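Local coordinates for serine-rich Repeat Adhesion Glycoprotein (Srr1) (Streptococcus agalactiae, PDB 4MBO) that binds fibrinogen as a serine-rich repeat adhesin and so probably contributes to attachment of the bacterium to its host, at residues L17-I22 and A48-S53; Q71-I76 and S175-L180; Q88-G93 and T107-T112. All blocks are in the same frame, centred on the assembly; numbering follows the deposited sequence. Where two conformers were deposited one is given.

Contact 1 (L17-I22 and A48-S53); sequences LQKVNI and AFSIAS
Gln-18 and Ser-50 pair antiparallel through two backbone bonds, Gln-18 N to Ser-50 O at 2.8 Å and Ser-50 N to Gln-18 O at 2.9 Å. Asn-21 and Ala-48 form the next hydrogen-bonded pair, closed by Asn-21 N to Ala-48 O at 3.0 Å and by the reciprocal bond from Ala-48 N. Three residues advance on one strand against two on the other, so the register slips by one: a beta bulge, placed where the chain turns a corner at Lys-19. Between the pairs, Val-20 CA lies 3.4 Å from Ala-48 O in a CA-H...O contact. The bulge leads into strand 20-25, an outer strand of an antiparallel four-stranded sheet in the Ig-like region; strand 116-126 flanks 43-51 across from it. Inward, with CG between backbone N and carbonyl carbon (chi1 60°), the Phe-49 ring takes Leu-17 CD1 over the centre of one face, 3.9 Å from the centroid and only 5° off the normal, a CH-pi contact. The other branch, Leu-17 CD2, reaches Phe-49 CE1 at 3.4 Å and Ile-51 CD1 at 3.5 Å. Phe-49 CB runs beside Val-20 CG2 at 3.9 Å. Leu-145 of strand 139-145 touches Leu-17, Val-20 and Phe-49.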
ATOM      1  N   LEU A  17       8.945 -32.229  -1.078  1.00 27.78           N
ATOM      2  CA  LEU A  17       9.945 -31.467  -0.361  1.00 24.35           C
ATOM      3  C   LEU A  17      10.189 -32.123   0.982  1.00 23.87           C
ATOM      4  O   LEU A  17       9.248 -32.627   1.587  1.00 23.85           O
ATOM      5  CB  LEU A  17       9.437 -30.031  -0.172  1.00 22.18           C
ATOM      6  CG  LEU A  17       9.046 -29.298  -1.453  1.00 23.08           C
ATOM      7  CD1 LEU A  17       8.604 -27.893  -1.153  1.00 23.79           C
ATOM      8  CD2 LEU A  17      10.186 -29.285  -2.446  1.00 27.28           C
ATOM      9  N   GLN A  18      11.433 -32.109   1.457  1.00 22.78           N
ATOM     10  CA  GLN A  18      11.800 -32.697   2.734  1.00 23.99           C
ATOM     11  C   GLN A  18      12.354 -31.655   3.696  1.00 21.59           C
ATOM     12  O   GLN A  18      12.804 -30.591   3.271  1.00 19.63           O
ATOM     13  CB  GLN A  18      12.888 -33.760   2.509  1.00 26.56           C
ATOM     14  CG  GLN A  18      12.512 -34.874   1.536  1.00 30.49           C
ATOM     15  CD  GLN A  18      11.431 -35.780   2.078  1.00 36.93           C
ATOM     16  OE1 GLN A  18      11.487 -36.207   3.237  1.00 44.43           O
ATOM     17  NE2 GLN A  18      10.450 -36.099   1.247  1.00 41.89           N
ATOM     18  N   LYS A  19      12.317 -31.962   4.996  1.00 20.68           N
ATOM     19  CA  LYS A  19      12.859 -31.061   6.016  1.00 21.35           C
ATOM     20  C   LYS A  19      12.242 -29.673   5.879  1.00 19.62           C
ATOM     21  O   LYS A  19      12.889 -28.662   6.122  1.00 18.59           O
ATOM     22  CB  LYS A  19      14.405 -30.980   5.900  1.00 23.57           C
ATOM     23  CG  LYS A  19      15.042 -32.353   5.835  1.00 28.30           C
ATOM     24  CD  LYS A  19      16.568 -32.323   5.736  1.00 31.43           C
ATOM     25  CE  LYS A  19      17.180 -31.973   7.067  1.00 32.52           C
ATOM     26  NZ  LYS A  19      18.597 -32.405   7.123  1.00 35.56           N
ATOM     27  N   VAL A  20      10.956 -29.639   5.543  1.00 18.69           N
ATOM     28  CA  VAL A  20      10.305 -28.363   5.366  1.00 17.10           C
ATOM     29  C   VAL A  20      10.086 -27.600   6.683  1.00 17.32           C
ATOM     30  O   VAL A  20       9.631 -28.164   7.702  1.00 18.16           O
ATOM     31  CB  VAL A  20       8.920 -28.550   4.697  1.00 17.06           C
ATOM     32  CG1 VAL A  20       8.208 -27.226   4.580  1.00 16.83           C
ATOM     33  CG2 VAL A  20       9.049 -29.230   3.337  1.00 18.46           C
ATOM     34  N   ASN A  21      10.464 -26.320   6.652  0.50 17.95           N
ATOM     35  CA  ASN A  21      10.315 -25.381   7.751  0.50 18.49           C
ATOM     36  C   ASN A  21       9.643 -24.129   7.160  0.50 17.62           C
ATOM     37  O   ASN A  21       9.895 -23.807   5.992  0.50 17.12           O
ATOM     38  CB  ASN A  21      11.691 -25.001   8.324  0.50 21.35           C
ATOM     39  CG  ASN A  21      12.373 -26.156   9.052  0.50 23.19           C
ATOM     40  OD1 ASN A  21      11.964 -26.534  10.138  0.50 26.90           O
ATOM     41  ND2 ASN A  21      13.453 -26.665   8.488  0.50 24.88           N
ATOM     42  N   ILE A  22       8.778 -23.462   7.932  1.00 16.83           N
ATOM     43  CA  ILE A  22       8.192 -22.200   7.495  1.00 15.55           C
ATOM     44  C   ILE A  22       7.827 -21.423   8.750  1.00 15.46           C
ATOM     45  O   ILE A  22       7.390 -22.006   9.748  1.00 16.85           O
ATOM     46  CB  ILE A  22       6.974 -22.420   6.547  1.00 15.26           C
ATOM     47  CG1 ILE A  22       6.520 -21.069   5.983  1.00 15.81           C
ATOM     48  CG2 ILE A  22       5.822 -23.144   7.253  1.00 17.25           C
ATOM     49  CD1 ILE A  22       5.598 -21.202   4.796  1.00 15.81           C
ATOM     50  N   ALA A  48      12.375 -23.067   4.296  1.00 15.66           N
ATOM     51  CA  ALA A  48      13.521 -23.811   3.830  1.00 15.91           C
ATOM     52  C   ALA A  48      13.109 -25.262   3.666  1.00 15.41           C
ATOM     53  O   ALA A  48      12.142 -25.726   4.295  1.00 15.47           O
ATOM     54  CB  ALA A  48      14.655 -23.704   4.834  1.00 17.23           C
ATOM     55  N   PHE A  49      13.849 -25.976   2.835  1.00 16.38           N
ATOM     56  CA  PHE A  49      13.632 -27.404   2.608  1.00 16.82           C
ATOM     57  C   PHE A  49      14.796 -27.983   1.798  1.00 17.98           C
ATOM     58  O   PHE A  49      15.677 -27.242   1.337  1.00 18.70           O
ATOM     59  CB  PHE A  49      12.307 -27.656   1.836  1.00 15.89           C
ATOM     60  CG  PHE A  49      12.249 -27.004   0.488  1.00 16.68           C
ATOM     61  CD1 PHE A  49      12.749 -27.633  -0.649  1.00 17.67           C
ATOM     62  CD2 PHE A  49      11.680 -25.738   0.350  1.00 16.03           C
ATOM     63  CE1 PHE A  49      12.703 -27.026  -1.891  1.00 18.87           C
ATOM     64  CE2 PHE A  49      11.654 -25.121  -0.890  1.00 17.09           C
ATOM     65  CZ  PHE A  49      12.150 -25.763  -2.008  1.00 18.62           C
ATOM     66  N   SER A  50      14.797 -29.304   1.672  1.00 18.23           N
ATOM     67  CA  SER A  50      15.680 -30.023   0.801  1.00 19.88           C
ATOM     68  C   SER A  50      14.847 -30.809  -0.201  1.00 20.81           C
ATOM     69  O   SER A  50      13.699 -31.177   0.077  1.00 20.63           O
ATOM     70  CB  SER A  50      16.534 -31.023   1.579  1.00 22.04           C
ATOM     71  OG  SER A  50      17.439 -30.341   2.404  1.00 24.44           O
ATOM     72  N   ILE A  51      15.436 -31.094  -1.365  1.00 22.32           N
ATOM     73  CA  ILE A  51      14.768 -31.917  -2.380  1.00 23.44           C
ATOM     74  C   ILE A  51      15.861 -32.695  -3.144  1.00 25.78           C
ATOM     75  O   ILE A  51      16.889 -32.118  -3.549  1.00 24.47           O
ATOM     76  CB  ILE A  51      13.822 -31.076  -3.286  1.00 24.13           C
ATOM     77  CG1 ILE A  51      13.030 -31.996  -4.207  1.00 26.48           C
ATOM     78  CG2 ILE A  51      14.571 -30.020  -4.097  1.00 23.74           C
ATOM     79  CD1 ILE A  51      11.826 -31.328  -4.823  1.00 27.72           C
ATOM     80  N   ALA A  52      15.688 -34.006  -3.277  1.00 28.09           N
ATOM     81  CA  ALA A  52      16.715 -34.847  -3.922  1.00 31.15           C
ATOM     82  C   ALA A  52      17.021 -34.452  -5.359  1.00 31.57           C
ATOM     83  O   ALA A  52      18.188 -34.376  -5.769  1.00 33.35           O
ATOM     84  CB  ALA A  52      16.298 -36.306  -3.854  1.00 33.49           C
ATOM     85  N   SER A  53      15.981 -34.248  -6.142  1.00 30.99           N
ATOM     86  CA  SER A  53      16.167 -33.833  -7.509  1.00 31.33           C
ATOM     87  C   SER A  53      14.880 -33.258  -8.045  1.00 27.63           C
ATOM     88  O   SER A  53      13.802 -33.547  -7.533  1.00 30.38           O
ATOM     89  CB  SER A  53      16.637 -34.995  -8.385  1.00 35.59           C
ATOM     90  OG  SER A  53      15.570 -35.865  -8.695  1.00 39.62           O
TER

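Contact 2 (Q71-I76 and S175-L180); sequences QGIGTI and SRIMKL
Ile-73 meets strand 175-180 through both its carbonyl oxygen and its side chain. It occupies the third position of a type II' beta turn from Gln-71 to Gly-74, closed by a Gly-74 N to Gln-71 O bond; Gly-72, with phi 71°, fills the second. The turn belongs to the loop after strand 68-69 of the Ig-like region, and it docks on a long strand of the fibrinogen-binding adhesin region, so the contact joins the two parts of the chain. Leu-180 N donates to Ile-73 O at 2.9 Å with an N-H...O angle of 162°, and Lys-179 CA adds a CA-H...O contact to the same oxygen.

From the backbone outward, Ile-73 CB lies 3.7 Å from Met-178 O, and CG2 also lies by Met-178 O and makes a distant, oblique approach to the Arg-176 guanidinium. CG1, set between the backbone N and carbonyl carbon (chi1 65°), leads instead toward Leu-180. At the tip, Ile-73 CD1 touches Leu-180 CG at 3.6 Å and, scarcely farther away, Leu-180 CD1, with Ile-177 CG2 farther off. Arg-176 itself is held by a salt bridge to Asp-38.

Farther along the loop, Thr-75 CG2 lies 3.3 Å from Leu-180 O and 3.7 Å from Lys-179 CD, while its OG1 bonds to Asp-182. The bend at chi2 of Lys-179 brings CD near Ile-73 O, and a second bend at chi3 turns the chain on beyond it; NZ forms a salt bridge with Asp-245. One water accepts from Lys-179 NZ and lies within bonding distance of Gly-72 O and Gly-74 O. A second water accepts from Thr-75 N at 3.0 Å and donates to Leu-180 O at 3.1 Å.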
ATOM      1  N   GLN A  71       3.937  -7.519  -1.492  1.00 16.01           N
ATOM      2  CA  GLN A  71       4.069  -6.195  -2.119  1.00 16.19           C
ATOM      3  C   GLN A  71       4.067  -4.914  -1.261  1.00 15.94           C
ATOM      4  O   GLN A  71       4.845  -3.980  -1.536  1.00 16.97           O
ATOM      5  CB  GLN A  71       2.932  -6.054  -3.127  1.00 18.56           C
ATOM      6  CG  GLN A  71       3.023  -7.039  -4.274  1.00 20.66           C
ATOM      7  CD  GLN A  71       1.838  -6.928  -5.193  1.00 23.46           C
ATOM      8  OE1 GLN A  71       0.712  -6.768  -4.726  1.00 24.70           O
ATOM      9  NE2 GLN A  71       2.073  -7.065  -6.507  1.00 25.42           N
ATOM     10  N   GLY A  72       3.166  -4.819  -0.309  1.00 15.72           N
ATOM     11  CA  GLY A  72       2.970  -3.590   0.445  1.00 16.04           C
ATOM     12  C   GLY A  72       2.319  -2.590  -0.501  1.00 16.67           C
ATOM     13  O   GLY A  72       1.193  -2.835  -0.992  1.00 16.91           O
ATOM     14  N   ILE A  73       3.043  -1.498  -0.817  1.00 16.59           N
ATOM     15  CA  ILE A  73       2.524  -0.489  -1.771  1.00 16.70           C
ATOM     16  C   ILE A  73       3.041  -0.708  -3.201  1.00 17.57           C
ATOM     17  O   ILE A  73       2.711   0.027  -4.099  1.00 17.85           O
ATOM     18  CB  ILE A  73       2.777   0.970  -1.342  1.00 17.73           C
ATOM     19  CG1 ILE A  73       4.286   1.327  -1.316  1.00 19.25           C
ATOM     20  CG2 ILE A  73       2.137   1.221   0.013  1.00 17.24           C
ATOM     21  CD1 ILE A  73       4.541   2.796  -1.117  1.00 20.10           C
ATOM     22  N   GLY A  74       3.816  -1.767  -3.399  1.00 17.85           N
ATOM     23  CA  GLY A  74       4.381  -2.046  -4.694  1.00 18.47           C
ATOM     24  C   GLY A  74       3.512  -2.789  -5.667  1.00 18.57           C
ATOM     25  O   GLY A  74       2.446  -3.279  -5.332  1.00 18.19           O
ATOM     26  N   THR A  75       4.013  -2.909  -6.891  1.00 20.81           N
ATOM     27  CA  THR A  75       3.295  -3.586  -7.977  1.00 23.32           C
ATOM     28  C   THR A  75       4.055  -4.764  -8.573  1.00 22.93           C
ATOM     29  O   THR A  75       3.562  -5.407  -9.462  1.00 26.89           O
ATOM     30  CB  THR A  75       2.972  -2.636  -9.126  1.00 25.74           C
ATOM     31  OG1 THR A  75       4.173  -2.215  -9.772  1.00 27.61           O
ATOM     32  CG2 THR A  75       2.205  -1.401  -8.648  1.00 27.05           C
ATOM     33  N   ILE A  76       5.241  -5.059  -8.070  1.00 24.21           N
ATOM     34  CA  ILE A  76       6.053  -6.154  -8.620  1.00 24.43           C
ATOM     35  C   ILE A  76       5.446  -7.500  -8.263  1.00 23.60           C
ATOM     36  O   ILE A  76       5.051  -7.732  -7.091  1.00 21.98           O
ATOM     37  CB  ILE A  76       7.481  -6.109  -8.049  1.00 25.85           C
ATOM     38  CG1 ILE A  76       8.134  -4.772  -8.379  1.00 30.87           C
ATOM     39  CG2 ILE A  76       8.339  -7.245  -8.619  1.00 27.99           C
ATOM     40  CD1 ILE A  76       9.489  -4.567  -7.741  1.00 34.04           C
ATOM     41  N   SER A 175      -3.555  12.141   3.854  1.00 14.46           N
ATOM     42  CA  SER A 175      -3.005  11.761   2.568  1.00 13.99           C
ATOM     43  C   SER A 175      -2.086  10.577   2.722  1.00 14.66           C
ATOM     44  O   SER A 175      -1.702  10.273   3.823  1.00 14.96           O
ATOM     45  CB  SER A 175      -2.287  12.921   1.930  1.00 14.63           C
ATOM     46  OG  SER A 175      -1.148  13.276   2.723  1.00 15.37           O
ATOM     47  N   ARG A 176      -1.775   9.916   1.621  1.00 14.16           N
ATOM     48  CA  ARG A 176      -0.927   8.719   1.649  1.00 14.25           C
ATOM     49  C   ARG A 176      -0.347   8.404   0.288  1.00 15.28           C
ATOM     50  O   ARG A 176      -1.020   8.510  -0.718  1.00 14.48           O
ATOM     51  CB  ARG A 176      -1.811   7.551   2.123  1.00 14.95           C
ATOM     52  CG  ARG A 176      -1.093   6.280   2.474  1.00 15.54           C
ATOM     53  CD  ARG A 176      -2.075   5.272   3.087  1.00 15.10           C
ATOM     54  NE  ARG A 176      -1.278   4.218   3.667  1.00 15.65           N
ATOM     55  CZ  ARG A 176      -1.040   3.045   3.119  1.00 16.13           C
ATOM     56  NH1 ARG A 176      -0.196   2.238   3.731  1.00 17.33           N
ATOM     57  NH2 ARG A 176      -1.595   2.675   1.970  1.00 15.64           N
ATOM     58  N   ILE A 177       0.931   7.993   0.242  1.00 15.72           N
ATOM     59  CA  ILE A 177       1.494   7.449  -0.944  1.00 16.94           C
ATOM     60  C   ILE A 177       1.092   5.987  -0.832  1.00 18.88           C
ATOM     61  O   ILE A 177       1.542   5.259   0.082  1.00 19.69           O
ATOM     62  CB  ILE A 177       3.021   7.600  -0.982  1.00 19.96           C
ATOM     63  CG1 ILE A 177       3.361   9.084  -1.058  1.00 20.95           C
ATOM     64  CG2 ILE A 177       3.564   6.808  -2.134  1.00 20.63           C
ATOM     65  CD1 ILE A 177       4.832   9.425  -1.022  1.00 25.09           C
ATOM     66  N   MET A 178       0.170   5.560  -1.687  1.00 16.62           N
ATOM     67  CA  MET A 178      -0.369   4.216  -1.546  1.00 17.58           C
ATOM     68  C   MET A 178      -0.036   3.251  -2.658  1.00 17.47           C
ATOM     69  O   MET A 178      -0.483   2.104  -2.646  1.00 16.53           O
ATOM     70  CB  MET A 178      -1.875   4.282  -1.280  1.00 18.20           C
ATOM     71  CG  MET A 178      -2.652   5.193  -2.199  1.00 18.83           C
ATOM     72  SD  MET A 178      -2.512   4.748  -3.918  1.00 20.59           S
ATOM     73  CE  MET A 178      -3.361   3.124  -3.911  1.00 19.87           C
ATOM     74  N   LYS A 179       0.788   3.691  -3.607  1.00 16.80           N
ATOM     75  CA  LYS A 179       1.194   2.821  -4.712  1.00 16.87           C
ATOM     76  C   LYS A 179       2.464   3.315  -5.343  1.00 18.51           C
ATOM     77  O   LYS A 179       2.619   4.525  -5.584  1.00 18.25           O
ATOM     78  CB  LYS A 179       0.124   2.752  -5.802  1.00 17.56           C
ATOM     79  CG  LYS A 179       0.253   1.583  -6.773  1.00 19.24           C
ATOM     80  CD  LYS A 179       0.041   0.209  -6.129  1.00 19.63           C
ATOM     81  CE  LYS A 179      -1.283   0.124  -5.365  1.00 18.95           C
ATOM     82  NZ  LYS A 179      -1.644  -1.279  -5.023  1.00 21.01           N
ATOM     83  N   LEU A 180       3.364   2.384  -5.597  1.00 18.83           N
ATOM     84  CA  LEU A 180       4.573   2.632  -6.374  1.00 21.99           C
ATOM     85  C   LEU A 180       4.550   1.641  -7.529  1.00 25.37           C
ATOM     86  O   LEU A 180       4.621   0.443  -7.311  1.00 23.68           O
ATOM     87  CB  LEU A 180       5.823   2.451  -5.529  1.00 22.96           C
ATOM     88  CG  LEU A 180       6.028   3.385  -4.334  1.00 26.20           C
ATOM     89  CD1 LEU A 180       7.273   2.945  -3.546  1.00 27.71           C
ATOM     90  CD2 LEU A 180       6.105   4.854  -4.745  1.00 28.82           C
TER
HETATM   91  O   HOH W   1       0.338  -2.649  -3.615  1.00 18.16           O
HETATM   92  O   HOH W   2       6.775  -1.780  -7.387  1.00 21.78           O

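Contact 3 (Q88-G93 and T107-T112); sequences QLLATG and TRYAST
Thr-107 supplies both hydrogen bonds that join the segments. Its OG1 donates to Leu-89 O at 2.8 Å, and its N donates to Leu-90 O at 2.9 Å with an N-H...O angle of 161°, so consecutive carbonyls of strand 89-93 are engaged by one residue. That OG1 also accepts from Ala-110 N at 3.0 Å. With OG1 between the backbone N and the carbonyl carbon (chi1 63°), the hydroxyl can serve the strand and the helix at once.

Thr-107 is at the N-cap position of the short, weakly bonded helix at 108-111, which follows strand 101-106 of the Ig-like region, and the bond from Ala-110 N is its capping bond. On the other segment, Leu-90 and Ala-91 both face Ile-82 in a classic beta bulge.

Contacts of the Tyr-109 ring come next. Gln-88 CB lies over one ring face, offset toward the rim, in a CH-pi contact 3.8 Å from the centroid; farther out, the side-chain amide, its plane turned 34° from the ring, brings NE2 within 3.3 Å of Tyr-109 CE1. Leu-89 O approaches the ring edge near its plane, at CD2. Outside the contact, Tyr-109 OH bonds to Asp-84 and Gln-88 OE1 to Thr-86.

Apolar contacts are looser. Leu-90 CD2 touches Ala-110 CB and Tyr-109 CE2, each at 4.0 Å, while Leu-89 CD2 meets Thr-107 CG2 at 3.9 Å.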
ATOM      1  N   GLN A  88      24.487 -19.697  -8.440  1.00 34.99           N
ATOM      2  CA  GLN A  88      23.670 -20.010  -9.630  1.00 34.05           C
ATOM      3  C   GLN A  88      22.173 -20.125  -9.297  1.00 33.49           C
ATOM      4  O   GLN A  88      21.798 -20.424  -8.178  1.00 28.82           O
ATOM      5  CB  GLN A  88      24.199 -21.253 -10.308  1.00 34.60           C
ATOM      6  CG  GLN A  88      25.501 -20.985 -11.072  1.00 37.75           C
ATOM      7  CD  GLN A  88      26.173 -22.259 -11.510  1.00 39.89           C
ATOM      8  OE1 GLN A  88      26.934 -22.864 -10.756  1.00 40.63           O
ATOM      9  NE2 GLN A  88      25.929 -22.656 -12.751  1.00 41.17           N
ATOM     10  N   LEU A  89      21.322 -19.881 -10.294  1.00 32.20           N
ATOM     11  CA  LEU A  89      19.878 -19.786 -10.051  1.00 31.57           C
ATOM     12  C   LEU A  89      19.173 -21.154 -10.034  1.00 27.78           C
ATOM     13  O   LEU A  89      19.239 -21.902 -11.008  1.00 27.72           O
ATOM     14  CB  LEU A  89      19.254 -18.836 -11.096  1.00 36.07           C
ATOM     15  CG  LEU A  89      18.112 -17.952 -10.610  1.00 36.00           C
ATOM     16  CD1 LEU A  89      17.796 -16.839 -11.613  1.00 39.92           C
ATOM     17  CD2 LEU A  89      16.892 -18.776 -10.316  1.00 38.63           C
ATOM     18  N   LEU A  90      18.546 -21.476  -8.894  1.00 23.48           N
ATOM     19  CA  LEU A  90      17.789 -22.729  -8.732  1.00 21.78           C
ATOM     20  C   LEU A  90      16.329 -22.577  -9.164  1.00 20.11           C
ATOM     21  O   LEU A  90      15.757 -23.474  -9.751  1.00 20.76           O
ATOM     22  CB  LEU A  90      17.803 -23.196  -7.273  1.00 21.46           C
ATOM     23  CG  LEU A  90      19.142 -23.669  -6.717  1.00 22.93           C
ATOM     24  CD1 LEU A  90      18.961 -23.904  -5.223  1.00 23.69           C
ATOM     25  CD2 LEU A  90      19.658 -24.903  -7.425  1.00 25.12           C
ATOM     26  N   ALA A  91      15.734 -21.448  -8.845  1.00 19.72           N
ATOM     27  CA  ALA A  91      14.317 -21.246  -9.167  1.00 19.75           C
ATOM     28  C   ALA A  91      13.947 -19.800  -9.192  1.00 21.62           C
ATOM     29  O   ALA A  91      14.537 -18.984  -8.469  1.00 22.11           O
ATOM     30  CB  ALA A  91      13.461 -21.957  -8.121  1.00 19.56           C
ATOM     31  N   THR A  92      12.959 -19.458 -10.019  1.00 20.15           N
ATOM     32  CA  THR A  92      12.444 -18.119 -10.054  1.00 20.75           C
ATOM     33  C   THR A  92      11.021 -18.182  -9.505  1.00 19.54           C
ATOM     34  O   THR A  92      10.383 -19.227  -9.569  1.00 20.48           O
ATOM     35  CB  THR A  92      12.428 -17.585 -11.486  1.00 23.28           C
ATOM     36  OG1 THR A  92      11.703 -18.493 -12.313  1.00 24.85           O
ATOM     37  CG2 THR A  92      13.844 -17.491 -12.003  1.00 23.23           C
ATOM     38  N   GLY A  93      10.507 -17.085  -9.001  1.00 19.36           N
ATOM     39  CA  GLY A  93       9.199 -17.118  -8.399  1.00 17.74           C
ATOM     40  C   GLY A  93       8.369 -15.894  -8.633  1.00 17.99           C
ATOM     41  O   GLY A  93       8.891 -14.818  -8.952  1.00 19.19           O
ATOM     42  N   THR A 107      14.758 -24.289 -12.387  1.00 21.95           N
ATOM     43  CA  THR A 107      15.496 -24.030 -13.620  1.00 23.03           C
ATOM     44  C   THR A 107      16.154 -25.267 -14.234  1.00 23.56           C
ATOM     45  O   THR A 107      16.212 -26.348 -13.647  1.00 23.34           O
ATOM     46  CB  THR A 107      16.614 -23.021 -13.342  1.00 24.80           C
ATOM     47  OG1 THR A 107      17.534 -23.614 -12.405  1.00 24.25           O
ATOM     48  CG2 THR A 107      16.082 -21.701 -12.833  1.00 25.19           C
ATOM     49  N   ARG A 108      16.672 -25.103 -15.454  1.00 26.12           N
ATOM     50  CA  ARG A 108      17.425 -26.159 -16.109  1.00 26.90           C
ATOM     51  C   ARG A 108      18.643 -26.479 -15.234  1.00 27.13           C
ATOM     52  O   ARG A 108      18.952 -27.637 -14.977  1.00 25.60           O
ATOM     53  CB  ARG A 108      17.865 -25.702 -17.525  1.00 30.33           C
ATOM     54  CG  ARG A 108      18.577 -26.754 -18.350  1.00 33.77           C
ATOM     55  CD  ARG A 108      18.651 -26.406 -19.855  1.00 38.26           C
ATOM     56  NE  ARG A 108      17.333 -26.021 -20.396  1.00 39.31           N
ATOM     57  CZ  ARG A 108      17.052 -24.903 -21.066  1.00 39.83           C
ATOM     58  NH1 ARG A 108      18.001 -24.050 -21.461  1.00 43.65           N
ATOM     59  NH2 ARG A 108      15.809 -24.691 -21.456  1.00 39.37           N
ATOM     60  N   TYR A 109      19.289 -25.435 -14.731  1.00 27.66           N
ATOM     61  CA  TYR A 109      20.464 -25.638 -13.862  1.00 29.92           C
ATOM     62  C   TYR A 109      20.092 -26.509 -12.656  1.00 28.68           C
ATOM     63  O   TYR A 109      20.778 -27.478 -12.330  1.00 28.03           O
ATOM     64  CB  TYR A 109      21.054 -24.314 -13.410  1.00 30.43           C
ATOM     65  CG  TYR A 109      22.093 -24.503 -12.297  1.00 31.51           C
ATOM     66  CD1 TYR A 109      23.340 -25.050 -12.571  1.00 33.34           C
ATOM     67  CD2 TYR A 109      21.803 -24.164 -10.982  1.00 30.65           C
ATOM     68  CE1 TYR A 109      24.279 -25.234 -11.578  1.00 32.78           C
ATOM     69  CE2 TYR A 109      22.742 -24.338  -9.979  1.00 31.33           C
ATOM     70  CZ  TYR A 109      23.986 -24.879 -10.284  1.00 34.24           C
ATOM     71  OH  TYR A 109      24.959 -25.090  -9.306  1.00 31.16           O
ATOM     72  N   ALA A 110      18.968 -26.188 -12.011  1.00 26.47           N
ATOM     73  CA  ALA A 110      18.542 -26.990 -10.878  1.00 25.27           C
ATOM     74  C   ALA A 110      18.337 -28.457 -11.223  1.00 25.94           C
ATOM     75  O   ALA A 110      18.617 -29.310 -10.414  1.00 25.16           O
ATOM     76  CB  ALA A 110      17.261 -26.415 -10.264  1.00 24.26           C
ATOM     77  N   SER A 111      17.811 -28.744 -12.422  1.00 26.98           N
ATOM     78  CA  SER A 111      17.548 -30.119 -12.849  1.00 29.12           C
ATOM     79  C   SER A 111      18.821 -30.976 -13.026  1.00 31.30           C
ATOM     80  O   SER A 111      18.723 -32.192 -13.087  1.00 32.77           O
ATOM     81  CB  SER A 111      16.697 -30.153 -14.148  1.00 30.24           C
ATOM     82  OG  SER A 111      17.423 -29.688 -15.294  1.00 32.06           O
ATOM     83  N   THR A 112      19.994 -30.338 -13.048  1.00 32.11           N
ATOM     84  CA  THR A 112      21.278 -31.044 -13.192  1.00 33.41           C
ATOM     85  C   THR A 112      21.861 -31.446 -11.843  1.00 33.20           C
ATOM     86  O   THR A 112      22.818 -32.213 -11.779  1.00 34.82           O
ATOM     87  CB  THR A 112      22.355 -30.184 -13.906  1.00 35.16           C
ATOM     88  OG1 THR A 112      22.758 -29.070 -13.086  1.00 33.56           O
ATOM     89  CG2 THR A 112      21.859 -29.677 -15.244  1.00 35.30           C
TER

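In the fold
Contacts 1 and 3 sit at the same side of the chain's centre, with their own centres about 15 Å apart and their nearest atoms about 6 Å apart. Trp-106 lies between them, packing on Phe-49 and Ile-51 of contact 1 and on Leu-90 and Ala-91 of contact 3. Contact 2 has its centre about 33 Å from that of contact 1 and 30 Å from that of contact 3, with nearest atoms about 15 Å and 8 Å away respectively, but only about 4 Å from the centre of the chain. Contact 3 falls in the sequence between 71-76 and 175-180. A bound calcium ion lies about 9 Å from the side chain of Ile-73.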